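Local coordinates for protein rhamnosidase B (Bacillus sp., PDB 2OKX) that probably hydrolyses terminal alpha-L-rhamnose from glycosides, as a family 78 inverting alpha-L-rhamnosidase, at residues 64-72 with 599-609. Residues are numbered along the deposited sequence; the frame is centred on the assembly and turned at random.
Sequences VRSWPKEQF and RCLNLVPGSAD
The carbonyl oxygen of Leu603 is gripped twice: Trp67 NE1 reaches Leu603 O at 2.9 Å in the indole plane, along a lone pair, and Gly606 N binds the same oxygen from the 3-10 turn that follows. With its edge pinned this way, the indole lays one face over the Gly606 peptide, with Gly606 O above the ring centre; Ser607 CB touches the far corner, 3.6 Å from Trp67 CH2. Lys69 is bent at chi3 (76°); Lys69 NZ forms a salt bridge with Asp609 OD2 at 2.7 Å, meeting that oxygen on its anti side, and also donates to Gly606 O. At the other end Arg599 runs extended from the helix. Arg599 NH2 donates to Arg65 O at 2.9 Å, within the guanidinium plane, while Arg599 NH1 lies over a face of the Phe72 ring, a cation-pi contact with the two planes nearly perpendicular. Asp194 and Asp563 also pair with this guanidinium, and Asp563 is shared with Arg65. The contact thus joins the N-terminal beta domain to the alpha-barrel catalytic domain: the loop leading into strand 70-77, itself paired with strand 189-192, rests on the last turns of helix 595-603 and the 3-10 segment that follows, while Leu601 packs on helices 627-644 and 647-665.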
loop_
_atom_site.group_PDB
_atom_site.type_symbol
_atom_site.label_atom_id
_atom_site.label_comp_id
_atom_site.label_asym_id
_atom_site.label_seq_id
_atom_site.Cartn_x
_atom_site.Cartn_y
_atom_site.Cartn_z
ATOM N N VAL A 64 -6.364 -14.123 -2.039
ATOM C CA VAL A 64 -6.634 -12.738 -1.674
ATOM C C VAL A 64 -6.234 -12.630 -0.204
ATOM O O VAL A 64 -6.100 -13.652 0.474
ATOM C CB VAL A 64 -8.127 -12.381 -1.851
ATOM C CG1 VAL A 64 -8.507 -12.463 -3.329
ATOM C CG2 VAL A 64 -8.999 -13.315 -1.029
ATOM N N ARG A 65 -6.029 -11.416 0.294
ATOM C CA ARG A 65 -5.622 -11.272 1.688
ATOM C C ARG A 65 -6.713 -11.781 2.625
ATOM O O ARG A 65 -7.902 -11.528 2.409
ATOM C CB ARG A 65 -5.251 -9.816 1.997
ATOM C CG ARG A 65 -6.387 -8.809 1.941
ATOM C CD ARG A 65 -5.816 -7.395 1.827
ATOM N NE ARG A 65 -5.257 -7.158 0.493
ATOM C CZ ARG A 65 -4.405 -6.183 0.193
ATOM N NH1 ARG A 65 -3.997 -5.343 1.135
ATOM N NH2 ARG A 65 -3.971 -6.039 -1.057
ATOM N N SER A 66 -6.302 -12.509 3.660
ATOM C CA SER A 66 -7.250 -13.088 4.613
ATOM C C SER A 66 -6.812 -13.048 6.070
ATOM O O SER A 66 -5.644 -12.824 6.383
ATOM C CB SER A 66 -7.486 -14.572 4.300
ATOM O OG SER A 66 -7.526 -14.853 2.919
ATOM N N TRP A 67 -7.784 -13.259 6.955
ATOM C CA TRP A 67 -7.508 -13.397 8.381
ATOM C C TRP A 67 -7.339 -14.919 8.354
ATOM O O TRP A 67 -8.172 -15.623 7.776
ATOM C CB TRP A 67 -8.729 -13.066 9.250
ATOM C CG TRP A 67 -9.143 -11.629 9.294
ATOM C CD1 TRP A 67 -10.221 -11.065 8.669
ATOM C CD2 TRP A 67 -8.520 -10.580 10.047
ATOM N NE1 TRP A 67 -10.309 -9.731 8.990
ATOM C CE2 TRP A 67 -9.279 -9.406 9.833
ATOM C CE3 TRP A 67 -7.396 -10.516 10.881
ATOM C CZ2 TRP A 67 -8.951 -8.183 10.425
ATOM C CZ3 TRP A 67 -7.068 -9.300 11.470
ATOM C CH2 TRP A 67 -7.847 -8.148 11.238
ATOM N N PRO A 68 -6.257 -15.449 8.937
ATOM C CA PRO A 68 -6.083 -16.906 8.915
ATOM C C PRO A 68 -7.314 -17.715 9.340
ATOM O O PRO A 68 -7.512 -18.835 8.868
ATOM C CB PRO A 68 -4.893 -17.114 9.842
ATOM C CG PRO A 68 -4.053 -15.901 9.542
ATOM C CD PRO A 68 -5.082 -14.783 9.525
ATOM N N LYS A 69 -8.138 -17.143 10.214
ATOM C CA LYS A 69 -9.343 -17.815 10.702
ATOM C C LYS A 69 -10.319 -18.091 9.556
ATOM O O LYS A 69 -11.135 -19.013 9.624
ATOM C CB LYS A 69 -10.037 -16.956 11.766
ATOM C CG LYS A 69 -10.707 -15.711 11.199
ATOM C CD LYS A 69 -11.410 -14.877 12.265
ATOM C CE LYS A 69 -10.426 -14.087 13.105
ATOM N NZ LYS A 69 -11.124 -13.105 13.981
ATOM N N GLU A 70 -10.238 -17.276 8.509
ATOM C CA GLU A 70 -11.097 -17.437 7.343
ATOM C C GLU A 70 -10.224 -17.272 6.104
ATOM O O GLU A 70 -10.289 -16.258 5.400
ATOM C CB GLU A 70 -12.226 -16.402 7.366
ATOM C CG GLU A 70 -13.071 -16.463 8.637
ATOM C CD GLU A 70 -14.311 -15.591 8.580
ATOM O OE1 GLU A 70 -14.189 -14.384 8.286
ATOM O OE2 GLU A 70 -15.416 -16.115 8.842
ATOM N N GLN A 71 -9.398 -18.289 5.870
ATOM C CA GLN A 71 -8.460 -18.346 4.754
ATOM C C GLN A 71 -9.191 -18.502 3.420
ATOM O O GLN A 71 -9.823 -19.528 3.164
ATOM C CB GLN A 71 -7.501 -19.520 4.975
ATOM C CG GLN A 71 -6.371 -19.657 3.969
ATOM C CD GLN A 71 -5.386 -18.510 4.024
ATOM O OE1 GLN A 71 -5.146 -17.935 5.084
ATOM N NE2 GLN A 71 -4.794 -18.183 2.881
ATOM N N PHE A 72 -9.092 -17.482 2.574
ATOM C CA PHE A 72 -9.744 -17.479 1.265
ATOM C C PHE A 72 -9.064 -18.394 0.246
ATOM O O PHE A 72 -7.838 -18.395 0.116
ATOM C CB PHE A 72 -9.778 -16.052 0.713
ATOM C CG PHE A 72 -10.831 -15.178 1.337
ATOM C CD1 PHE A 72 -12.163 -15.299 0.965
ATOM C CD2 PHE A 72 -10.484 -14.217 2.284
ATOM C CE1 PHE A 72 -13.145 -14.470 1.523
ATOM C CE2 PHE A 72 -11.455 -13.386 2.849
ATOM C CZ PHE A 72 -12.789 -13.513 2.464
ATOM N N ARG A 599 -16.598 -6.849 -0.147
ATOM C CA ARG A 599 -15.509 -7.679 0.364
ATOM C C ARG A 599 -14.725 -6.908 1.418
ATOM O O ARG A 599 -14.415 -7.437 2.479
ATOM C CB ARG A 599 -14.563 -8.104 -0.769
ATOM C CG ARG A 599 -13.235 -8.678 -0.272
ATOM C CD ARG A 599 -12.352 -9.196 -1.400
ATOM N NE ARG A 599 -10.959 -9.297 -0.967
ATOM C CZ ARG A 599 -10.508 -10.153 -0.055
ATOM N NH1 ARG A 599 -11.342 -11.009 0.527
ATOM N NH2 ARG A 599 -9.227 -10.128 0.299
ATOM N N CYS A 600 -14.415 -5.651 1.126
ATOM C CA CYS A 600 -13.664 -4.828 2.064
ATOM C C CYS A 600 -14.446 -4.540 3.338
ATOM O O CYS A 600 -13.900 -4.631 4.438
ATOM C CB CYS A 600 -13.247 -3.513 1.399
ATOM S SG CYS A 600 -11.993 -3.744 0.107
ATOM N N LEU A 601 -15.721 -4.190 3.189
ATOM C CA LEU A 601 -16.556 -3.895 4.345
ATOM C C LEU A 601 -16.683 -5.120 5.253
ATOM O O LEU A 601 -16.707 -4.992 6.477
ATOM C CB LEU A 601 -17.945 -3.434 3.892
ATOM C CG LEU A 601 -17.998 -2.168 3.029
ATOM C CD1 LEU A 601 -19.440 -1.875 2.648
ATOM C CD2 LEU A 601 -17.397 -0.993 3.779
ATOM N N ASN A 602 -16.756 -6.302 4.649
ATOM C CA ASN A 602 -16.886 -7.548 5.404
ATOM C C ASN A 602 -15.612 -7.954 6.146
ATOM O O ASN A 602 -15.675 -8.688 7.130
ATOM C CB ASN A 602 -17.312 -8.693 4.473
ATOM C CG ASN A 602 -18.779 -8.617 4.073
ATOM O OD1 ASN A 602 -19.196 -9.225 3.086
ATOM N ND2 ASN A 602 -19.568 -7.880 4.845
ATOM N N LEU A 603 -14.458 -7.485 5.679
ATOM C CA LEU A 603 -13.189 -7.834 6.321
ATOM C C LEU A 603 -12.940 -7.101 7.640
ATOM O O LEU A 603 -12.262 -7.624 8.530
ATOM C CB LEU A 603 -12.015 -7.557 5.372
ATOM C CG LEU A 603 -11.762 -8.546 4.228
ATOM C CD1 LEU A 603 -10.687 -7.998 3.286
ATOM C CD2 LEU A 603 -11.322 -9.887 4.808
ATOM N N VAL A 604 -13.495 -5.900 7.771
ATOM C CA VAL A 604 -13.282 -5.097 8.971
ATOM C C VAL A 604 -13.726 -5.734 10.291
ATOM O O VAL A 604 -12.976 -5.718 11.266
ATOM C CB VAL A 604 -13.942 -3.705 8.823
ATOM C CG1 VAL A 604 -13.710 -2.875 10.082
ATOM C CG2 VAL A 604 -13.353 -2.988 7.606
ATOM N N PRO A 605 -14.945 -6.298 10.347
ATOM C CA PRO A 605 -15.404 -6.919 11.596
ATOM C C PRO A 605 -14.521 -8.078 12.059
ATOM O O PRO A 605 -14.609 -8.519 13.206
ATOM C CB PRO A 605 -16.822 -7.373 11.256
ATOM C CG PRO A 605 -17.268 -6.339 10.263
ATOM C CD PRO A 605 -16.047 -6.218 9.371
ATOM N N GLY A 606 -13.675 -8.570 11.159
ATOM C CA GLY A 606 -12.789 -9.668 11.499
ATOM C C GLY A 606 -11.742 -9.277 12.529
ATOM O O GLY A 606 -11.069 -10.141 13.092
ATOM N N SER A 607 -11.601 -7.977 12.777
ATOM C CA SER A 607 -10.634 -7.481 13.750
ATOM C C SER A 607 -11.276 -7.304 15.127
ATOM O O SER A 607 -10.648 -6.786 16.050
ATOM C CB SER A 607 -10.053 -6.141 13.289
ATOM O OG SER A 607 -11.036 -5.122 13.324
ATOM N N ALA A 608 -12.532 -7.728 15.255
ATOM C CA ALA A 608 -13.264 -7.613 16.513
ATOM C C ALA A 608 -12.537 -8.290 17.675
ATOM O O ALA A 608 -12.549 -7.778 18.795
ATOM C CB ALA A 608 -14.663 -8.205 16.360
ATOM N N ASP A 609 -11.912 -9.438 17.415
ATOM C CA ASP A 609 -11.184 -10.149 18.463
ATOM C C ASP A 609 -10.040 -9.300 19.003
ATOM O O ASP A 609 -9.720 -9.361 20.189
ATOM C CB ASP A 609 -10.622 -11.477 17.946
ATOM C CG ASP A 609 -11.700 -12.508 17.683
ATOM O OD1 ASP A 609 -12.587 -12.677 18.546
ATOM O OD2 ASP A 609 -11.655 -13.160 16.617
#